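Local coordinates for DUF7790 domain-containing protein (Leptospira interrogans serogroup Icterohaemorrhagiae serovar copenhageni, PDB 6ULO) that is of unknown function but belongs to a family grouped with the NADP-binding Rossmann folds and is probably membrane-anchored, at residues Glu33-Thr46 against Leu89-Thr101. Residues are numbered along the deposited sequence; the frame is centred on the assembly and turned at random. Where two conformers were deposited one is given.
Sequences ETLVPTKWDVGDTT and LMDFTQIVVHANT
Asp41 reaches to the N-terminal end of helix 94-109 and takes the backbone N-H of Ile95 on its OD1, 2.8 Å from N to OD1, with the oxygen met nearly along its C-O axis and the bond bent to 141°. Its other oxygen, OD2, turns back to its own loop, using the anti lone pair to accept from Thr38 N. A water links the carboxylate to the preceding amide, Gln94 N: it donates to Asp41 OD2 and Val36 O and accepts from Gln94 N, so two N-H groups at the helix start are answered by one side chain, directly and through water. The methyl CG2 of Thr93, the N-cap residue, is pressed to 3.3 Å from Asp41 OD1.

Beyond this lies one tight patch. Ile95 CG1 stands anti to the backbone N (chi1 -160°), which carries CD1 to 3.5 Å from Val42 O, while Thr46 CG2 drops between Ile95 and Ala99 CB, 4.0 Å from the latter. Thr46 OG1 donates a hydrogen bond to Gly43 O, and helix 139-166 covers this corner with Gln148 and Ala149. Strand 86-91 running into helix 94-109 is a beta-alpha unit of the parallel part of the sheet, consistent with the Rossmann-like clan; the loop 33-46 wraps its junction.

Leu35 makes a second packed patch, its side chain directed at the junction: CD1 lies 3.6 Å from Phe92 O and 4.2 Å from Val97 CG2. The loose side is the margin, where the rings of Phe92 and Trp40 are exposed and, near Trp40, a second water links Thr38 OG1 with Thr93 OG1.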
ATOM      1  N   GLU A  33     -16.166  -2.245  -5.079  1.00 12.60           N
ATOM      2  CA  GLU A  33     -16.545  -3.407  -5.856  1.00 12.66           C
ATOM      3  C   GLU A  33     -16.875  -4.584  -4.949  1.00 12.59           C
ATOM      4  O   GLU A  33     -16.402  -4.688  -3.808  1.00 14.89           O
ATOM      5  CB  GLU A  33     -15.424  -3.799  -6.821  1.00 11.73           C
ATOM      6  CG  GLU A  33     -15.259  -2.751  -7.910  1.00 12.57           C
ATOM      7  CD  GLU A  33     -13.910  -2.767  -8.596  1.00 12.36           C
ATOM      8  OE1 GLU A  33     -13.079  -3.717  -8.415  1.00 12.84           O
ATOM      9  OE2 GLU A  33     -13.666  -1.810  -9.344  1.00 12.34           O
ATOM     10  N   THR A  34     -17.691  -5.486  -5.465  1.00 12.92           N
ATOM     11  CA  THR A  34     -18.046  -6.685  -4.723  1.00 12.73           C
ATOM     12  C   THR A  34     -16.919  -7.687  -4.848  1.00 13.85           C
ATOM     13  O   THR A  34     -16.469  -7.985  -5.951  1.00 15.13           O
ATOM     14  CB  THR A  34     -19.319  -7.288  -5.321  1.00 14.21           C
ATOM     15  OG1 THR A  34     -20.381  -6.327  -5.271  1.00 16.31           O
ATOM     16  CG2 THR A  34     -19.722  -8.557  -4.577  1.00 14.97           C
ATOM     17  N   LEU A  35     -16.481  -8.215  -3.723  1.00 13.47           N
ATOM     18  CA  LEU A  35     -15.430  -9.216  -3.672  1.00 15.08           C
ATOM     19  C   LEU A  35     -16.102 -10.521  -3.323  1.00 18.13           C
ATOM     20  O   LEU A  35     -17.148 -10.534  -2.673  1.00 20.59           O
ATOM     21  CB  LEU A  35     -14.374  -8.887  -2.613  1.00 17.48           C
ATOM     22  CG  LEU A  35     -13.688  -7.547  -2.797  1.00 18.01           C
ATOM     23  CD1 LEU A  35     -12.510  -7.492  -1.856  1.00 17.64           C
ATOM     24  CD2 LEU A  35     -13.226  -7.352  -4.206  1.00 19.17           C
ATOM     25  N   VAL A  36     -15.559 -11.611  -3.829  1.00 17.49           N
ATOM     26  CA  VAL A  36     -16.025 -12.920  -3.392  1.00 17.33           C
ATOM     27  C   VAL A  36     -14.802 -13.730  -2.980  1.00 16.54           C
ATOM     28  O   VAL A  36     -13.661 -13.393  -3.341  1.00 16.81           O
ATOM     29  CB  VAL A  36     -16.848 -13.628  -4.488  1.00 17.84           C
ATOM     30  CG1 VAL A  36     -18.046 -12.774  -4.893  1.00 19.23           C
ATOM     31  CG2 VAL A  36     -15.966 -13.976  -5.685  1.00 18.82           C
ATOM     32  N   PRO A  37     -15.005 -14.777  -2.181  1.00 16.32           N
ATOM     33  CA  PRO A  37     -13.882 -15.614  -1.741  1.00 16.56           C
ATOM     34  C   PRO A  37     -13.146 -16.227  -2.915  1.00 17.09           C
ATOM     35  O   PRO A  37     -13.755 -16.652  -3.900  1.00 18.82           O
ATOM     36  CB  PRO A  37     -14.583 -16.694  -0.906  1.00 17.86           C
ATOM     37  CG  PRO A  37     -15.789 -16.010  -0.352  1.00 17.05           C
ATOM     38  CD  PRO A  37     -16.253 -15.150  -1.490  1.00 17.59           C
ATOM     39  N   THR A  38     -11.819 -16.278  -2.805  1.00 16.75           N
ATOM     40  CA  THR A  38     -10.962 -16.911  -3.810  1.00 17.73           C
ATOM     41  C   THR A  38      -9.874 -17.710  -3.115  1.00 18.01           C
ATOM     42  O   THR A  38      -9.746 -17.700  -1.888  1.00 17.41           O
ATOM     43  CB  THR A  38     -10.258 -15.901  -4.718  1.00 18.76           C
ATOM     44  OG1 THR A  38      -9.215 -15.253  -3.980  1.00 19.39           O
ATOM     45  CG2 THR A  38     -11.229 -14.869  -5.264  1.00 19.82           C
ATOM     46  N   LYS A  39      -9.035 -18.368  -3.921  1.00 19.09           N
ATOM     47  CA  LYS A  39      -7.926 -19.140  -3.361  1.00 20.88           C
ATOM     48  C   LYS A  39      -6.909 -18.266  -2.661  1.00 19.60           C
ATOM     49  O   LYS A  39      -6.094 -18.779  -1.892  1.00 20.58           O
ATOM     50  CB  LYS A  39      -7.185 -19.923  -4.452  1.00 23.65           C
ATOM     51  CG  LYS A  39      -6.458 -19.044  -5.462  1.00 26.60           C
ATOM     52  CD  LYS A  39      -5.759 -19.859  -6.554  1.00 30.56           C
ATOM     53  CE  LYS A  39      -5.211 -18.938  -7.654  1.00 33.06           C
ATOM     54  NZ  LYS A  39      -4.584 -19.687  -8.793  1.00 34.93           N
ATOM     55  N   TRP A  40      -6.952 -16.958  -2.883  1.00 18.37           N
ATOM     56  CA  TRP A  40      -6.002 -16.068  -2.229  1.00 18.50           C
ATOM     57  C   TRP A  40      -6.423 -15.677  -0.830  1.00 15.49           C
ATOM     58  O   TRP A  40      -5.685 -14.960  -0.162  1.00 14.61           O
ATOM     59  CB  TRP A  40      -5.779 -14.818  -3.080  1.00 21.14           C
ATOM     60  CG  TRP A  40      -5.253 -15.160  -4.412  1.00 25.08           C
ATOM     61  CD1 TRP A  40      -5.917 -15.055  -5.607  1.00 26.73           C
ATOM     62  CD2 TRP A  40      -3.964 -15.696  -4.714  1.00 28.76           C
ATOM     63  NE1 TRP A  40      -5.111 -15.485  -6.626  1.00 28.34           N
ATOM     64  CE2 TRP A  40      -3.911 -15.889  -6.109  1.00 29.53           C
ATOM     65  CE3 TRP A  40      -2.853 -16.043  -3.943  1.00 30.05           C
ATOM     66  CZ2 TRP A  40      -2.780 -16.399  -6.760  1.00 31.25           C
ATOM     67  CZ3 TRP A  40      -1.716 -16.552  -4.598  1.00 31.53           C
ATOM     68  CH2 TRP A  40      -1.699 -16.730  -5.987  1.00 32.21           C
ATOM     69  N   ASP A  41      -7.601 -16.097  -0.381  1.00 15.10           N
ATOM     70  CA  ASP A  41      -8.075 -15.810   0.973  1.00 15.39           C
ATOM     71  C   ASP A  41      -7.427 -16.764   1.979  1.00 17.26           C
ATOM     72  O   ASP A  41      -8.073 -17.581   2.629  1.00 18.33           O
ATOM     73  CB  ASP A  41      -9.596 -15.858   1.020  1.00 15.84           C
ATOM     74  CG  ASP A  41     -10.212 -14.628   0.415  1.00 16.55           C
ATOM     75  OD1 ASP A  41      -9.998 -13.552   0.962  1.00 18.71           O
ATOM     76  OD2 ASP A  41     -10.901 -14.706  -0.606  1.00 17.98           O
ATOM     77  N   VAL A  42      -6.107 -16.611   2.098  1.00 16.06           N
ATOM     78  CA  VAL A  42      -5.268 -17.373   3.023  1.00 16.38           C
ATOM     79  C   VAL A  42      -4.302 -16.392   3.670  1.00 14.80           C
ATOM     80  O   VAL A  42      -4.074 -15.290   3.165  1.00 14.24           O
ATOM     81  CB  VAL A  42      -4.483 -18.520   2.331  1.00 17.35           C
ATOM     82  CG1 VAL A  42      -5.428 -19.592   1.799  1.00 18.93           C
ATOM     83  CG2 VAL A  42      -3.588 -17.954   1.197  1.00 16.85           C
ATOM     84  N   GLY A  43      -3.751 -16.789   4.821  1.00 15.39           N
ATOM     85  CA  GLY A  43      -2.925 -15.867   5.588  1.00 15.19           C
ATOM     86  C   GLY A  43      -1.687 -15.392   4.847  1.00 14.45           C
ATOM     87  O   GLY A  43      -1.217 -14.273   5.076  1.00 14.44           O
ATOM     88  N   ASP A  44      -1.161 -16.224   3.938  1.00 15.48           N
ATOM     89  CA  ASP A  44       0.048 -15.877   3.190  1.00 16.60           C
ATOM     90  C   ASP A  44      -0.106 -14.541   2.466  1.00 16.06           C
ATOM     91  O   ASP A  44       0.867 -13.820   2.247  1.00 17.30           O
ATOM     92  CB  ASP A  44       0.335 -16.969   2.135  1.00 19.17           C
ATOM     93  CG  ASP A  44       0.191 -18.407   2.663  1.00 21.70           C
ATOM     94  OD1 ASP A  44       1.190 -19.152   2.537  1.00 24.77           O
ATOM     95  OD2 ASP A  44      -0.889 -18.809   3.186  1.00 21.68           O
ATOM     96  N   THR A  45      -1.323 -14.210   2.061  1.00 14.08           N
ATOM     97  CA  THR A  45      -1.568 -13.043   1.229  1.00 13.67           C
ATOM     98  C   THR A  45      -1.516 -11.741   2.003  1.00 13.74           C
ATOM     99  O   THR A  45      -1.446 -10.671   1.383  1.00 14.74           O
ATOM    100  CB  THR A  45      -2.937 -13.207   0.575  1.00 14.14           C
ATOM    101  OG1 THR A  45      -3.019 -14.532   0.036  1.00 15.36           O
ATOM    102  CG2 THR A  45      -3.178 -12.180  -0.526  1.00 15.03           C
ATOM    103  N   THR A  46      -1.504 -11.798   3.335  1.00 12.32           N
ATOM    104  CA  THR A  46      -1.655 -10.614   4.175  1.00 12.83           C
ATOM    105  C   THR A  46      -0.327  -9.963   4.537  1.00 12.09           C
ATOM    106  O   THR A  46      -0.313  -9.007   5.319  1.00 12.66           O
ATOM    107  CB  THR A  46      -2.402 -10.948   5.476  1.00 12.30           C
ATOM    108  OG1 THR A  46      -1.609 -11.842   6.285  1.00 12.80           O
ATOM    109  CG2 THR A  46      -3.754 -11.575   5.184  1.00 13.78           C
ATOM    110  N   LEU A  89      -6.220   1.875   1.097  1.00  9.56           N
ATOM    111  CA  LEU A  89      -5.681   0.522   0.960  1.00  9.83           C
ATOM    112  C   LEU A  89      -6.704  -0.223   0.130  1.00  9.55           C
ATOM    113  O   LEU A  89      -7.720  -0.688   0.650  1.00 10.43           O
ATOM    114  CB  LEU A  89      -5.456  -0.119   2.327  1.00  9.90           C
ATOM    115  CG  LEU A  89      -4.507   0.675   3.232  1.00 10.18           C
ATOM    116  CD1 LEU A  89      -4.450   0.019   4.581  1.00 11.80           C
ATOM    117  CD2 LEU A  89      -3.114   0.713   2.635  1.00 11.24           C
ATOM    118  N   MET A  90      -6.463  -0.302  -1.171  1.00  9.87           N
ATOM    119  CA  MET A  90      -7.416  -0.896  -2.102  1.00 10.51           C
ATOM    120  C   MET A  90      -6.900  -2.266  -2.509  1.00 10.05           C
ATOM    121  O   MET A  90      -5.823  -2.359  -3.109  1.00 10.91           O
ATOM    122  CB  MET A  90      -7.587  -0.036  -3.362  1.00 11.03           C
ATOM    123  CG  MET A  90      -8.621  -0.641  -4.296  1.00 11.11           C
ATOM    124  SD  MET A  90      -8.716   0.174  -5.941  1.00 12.24           S
ATOM    125  CE  MET A  90      -7.332  -0.608  -6.740  1.00 14.46           C
ATOM    126  N   ASP A  91      -7.653  -3.322  -2.227  1.00 10.68           N
ATOM    127  CA  ASP A  91      -7.229  -4.664  -2.612  1.00 10.96           C
ATOM    128  C   ASP A  91      -8.434  -5.458  -3.090  1.00 11.74           C
ATOM    129  O   ASP A  91      -9.586  -5.124  -2.800  1.00 11.60           O
ATOM    130  CB  ASP A  91      -6.497  -5.360  -1.452  1.00 12.15           C
ATOM    131  CG  ASP A  91      -5.545  -6.455  -1.900  1.00 12.79           C
ATOM    132  OD1 ASP A  91      -4.353  -6.119  -2.107  1.00 11.90           O
ATOM    133  OD2 ASP A  91      -5.985  -7.635  -2.000  1.00 15.23           O
ATOM    134  N   PHE A  92      -8.173  -6.499  -3.869  1.00 13.39           N
ATOM    135  CA  PHE A  92      -9.224  -7.319  -4.441  1.00 15.15           C
ATOM    136  C   PHE A  92      -9.451  -8.613  -3.691  1.00 15.34           C
ATOM    137  O   PHE A  92     -10.358  -9.363  -4.051  1.00 17.27           O
ATOM    138  CB  PHE A  92      -8.931  -7.601  -5.923  1.00 19.44           C
ATOM    139  CG  PHE A  92     -10.106  -8.108  -6.699  1.00 26.38           C
ATOM    140  CD1 PHE A  92     -11.283  -7.394  -6.747  1.00 28.66           C
ATOM    141  CD2 PHE A  92     -10.007  -9.285  -7.428  1.00 29.64           C
ATOM    142  CE1 PHE A  92     -12.367  -7.860  -7.498  1.00 30.26           C
ATOM    143  CE2 PHE A  92     -11.085  -9.752  -8.167  1.00 31.03           C
ATOM    144  CZ  PHE A  92     -12.252  -9.020  -8.203  1.00 30.97           C
ATOM    145  N   THR A  93      -8.646  -8.912  -2.676  1.00 13.45           N
ATOM    146  CA  THR A  93      -8.813 -10.133  -1.894  1.00 14.26           C
ATOM    147  C   THR A  93      -9.404  -9.762  -0.531  1.00 12.90           C
ATOM    148  O   THR A  93      -8.860  -8.901   0.178  1.00 13.14           O
ATOM    149  CB  THR A  93      -7.475 -10.877  -1.738  1.00 14.79           C
ATOM    150  OG1 THR A  93      -6.927 -11.178  -3.045  1.00 16.01           O
ATOM    151  CG2 THR A  93      -7.683 -12.185  -0.994  1.00 16.39           C
ATOM    152  N   GLN A  94     -10.515 -10.423  -0.163  1.00 13.45           N
ATOM    153  CA  GLN A  94     -11.222 -10.030   1.050  0.59 13.98           C
ATOM    154  C   GLN A  94     -10.338 -10.151   2.288  1.00 13.16           C
ATOM    155  O   GLN A  94     -10.417  -9.297   3.190  1.00 12.73           O
ATOM    156  CB  GLN A  94     -12.505 -10.838   1.206  0.59 16.08           C
ATOM    157  CG  GLN A  94     -13.431 -10.277   2.250  0.59 16.05           C
ATOM    158  CD  GLN A  94     -13.719  -8.785   2.067  0.59 17.48           C
ATOM    159  OE1 GLN A  94     -13.265  -7.948   2.838  0.59 18.89           O
ATOM    160  NE2 GLN A  94     -14.469  -8.453   1.023  0.59 18.80           N
ATOM    161  N   ILE A  95      -9.466 -11.166   2.344  1.00 11.98           N
ATOM    162  CA  ILE A  95      -8.657 -11.324   3.544  1.00 11.66           C
ATOM    163  C   ILE A  95      -7.742 -10.133   3.742  1.00 10.40           C
ATOM    164  O   ILE A  95      -7.463  -9.751   4.883  1.00 11.78           O
ATOM    165  CB  ILE A  95      -7.896 -12.668   3.576  1.00 12.32           C
ATOM    166  CG1 ILE A  95      -7.476 -12.991   5.033  1.00 12.67           C
ATOM    167  CG2 ILE A  95      -6.636 -12.653   2.667  1.00 13.29           C
ATOM    168  CD1 ILE A  95      -6.770 -14.351   5.188  1.00 14.88           C
ATOM    169  N   VAL A  96      -7.243  -9.543   2.648  1.00 10.77           N
ATOM    170  CA  VAL A  96      -6.357  -8.390   2.770  1.00 10.71           C
ATOM    171  C   VAL A  96      -7.122  -7.180   3.293  1.00 10.70           C
ATOM    172  O   VAL A  96      -6.671  -6.490   4.210  1.00 11.37           O
ATOM    173  CB  VAL A  96      -5.695  -8.102   1.409  1.00 10.64           C
ATOM    174  CG1 VAL A  96      -4.946  -6.789   1.453  1.00 11.97           C
ATOM    175  CG2 VAL A  96      -4.770  -9.229   0.986  1.00 12.33           C
ATOM    176  N   VAL A  97      -8.323  -6.939   2.751  1.00 10.71           N
ATOM    177  CA  VAL A  97      -9.143  -5.813   3.186  1.00 10.65           C
ATOM    178  C   VAL A  97      -9.480  -5.954   4.661  1.00 10.79           C
ATOM    179  O   VAL A  97      -9.328  -5.007   5.444  1.00 11.27           O
ATOM    180  CB  VAL A  97     -10.404  -5.669   2.299  1.00 11.26           C
ATOM    181  CG1 VAL A  97     -11.261  -4.494   2.784  1.00 12.41           C
ATOM    182  CG2 VAL A  97     -10.019  -5.482   0.815  1.00 12.30           C
ATOM    183  N   HIS A  98      -9.849  -7.164   5.079  1.00 11.39           N
ATOM    184  CA  HIS A  98     -10.230  -7.370   6.473  1.00 11.10           C
ATOM    185  C   HIS A  98      -9.034  -7.332   7.408  1.00 10.77           C
ATOM    186  O   HIS A  98      -9.140  -6.788   8.506  1.00 11.58           O
ATOM    187  CB  HIS A  98     -10.966  -8.692   6.591  1.00 12.72           C
ATOM    188  CG  HIS A  98     -12.377  -8.590   6.125  1.00 14.56           C
ATOM    189  ND1 HIS A  98     -13.147  -9.688   5.820  1.00 16.18           N
ATOM    190  CD2 HIS A  98     -13.176  -7.507   5.972  1.00 16.48           C
ATOM    191  CE1 HIS A  98     -14.363  -9.284   5.489  1.00 17.78           C
ATOM    192  NE2 HIS A  98     -14.406  -7.965   5.576  1.00 18.67           N
ATOM    193  N   ALA A  99      -7.880  -7.900   7.002  1.00 10.63           N
ATOM    194  CA  ALA A  99      -6.706  -7.826   7.863  1.00 10.78           C
ATOM    195  C   ALA A  99      -6.273  -6.376   8.030  1.00 10.61           C
ATOM    196  O   ALA A  99      -5.857  -5.971   9.117  1.00 11.43           O
ATOM    197  CB  ALA A  99      -5.575  -8.711   7.327  1.00 11.73           C
ATOM    198  N   ASN A 100      -6.372  -5.569   6.973  1.00 10.58           N
ATOM    199  CA  ASN A 100      -6.050  -4.161   7.133  1.00 10.57           C
ATOM    200  C   ASN A 100      -7.011  -3.479   8.108  1.00 10.21           C
ATOM    201  O   ASN A 100      -6.615  -2.574   8.850  1.00 10.39           O
ATOM    202  CB  ASN A 100      -6.073  -3.463   5.774  1.00 10.71           C
ATOM    203  CG  ASN A 100      -4.845  -3.762   4.936  1.00 10.57           C
ATOM    204  OD1 ASN A 100      -3.749  -4.018   5.480  1.00 11.65           O
ATOM    205  ND2 ASN A 100      -4.990  -3.697   3.622  1.00 11.19           N
ATOM    206  N   THR A 101      -8.304  -3.856   8.061  1.00 11.35           N
ATOM    207  CA  THR A 101      -9.289  -3.311   8.994  1.00 11.17           C
ATOM    208  C   THR A 101      -8.901  -3.636  10.431  1.00 10.87           C
ATOM    209  O   THR A 101      -8.997  -2.782  11.317  1.00 11.67           O
ATOM    210  CB  THR A 101     -10.668  -3.876   8.653  1.00 11.93           C
ATOM    211  OG1 THR A 101     -11.038  -3.476   7.330  1.00 14.62           O
ATOM    212  CG2 THR A 101     -11.750  -3.403   9.663  1.00 13.08           C
TER
HETATM  213  O   HOH W   1     -11.568 -12.456  -1.887  1.00 19.34           O
HETATM  214  O   HOH W   2      -8.660 -12.651  -4.829  1.00 24.34           O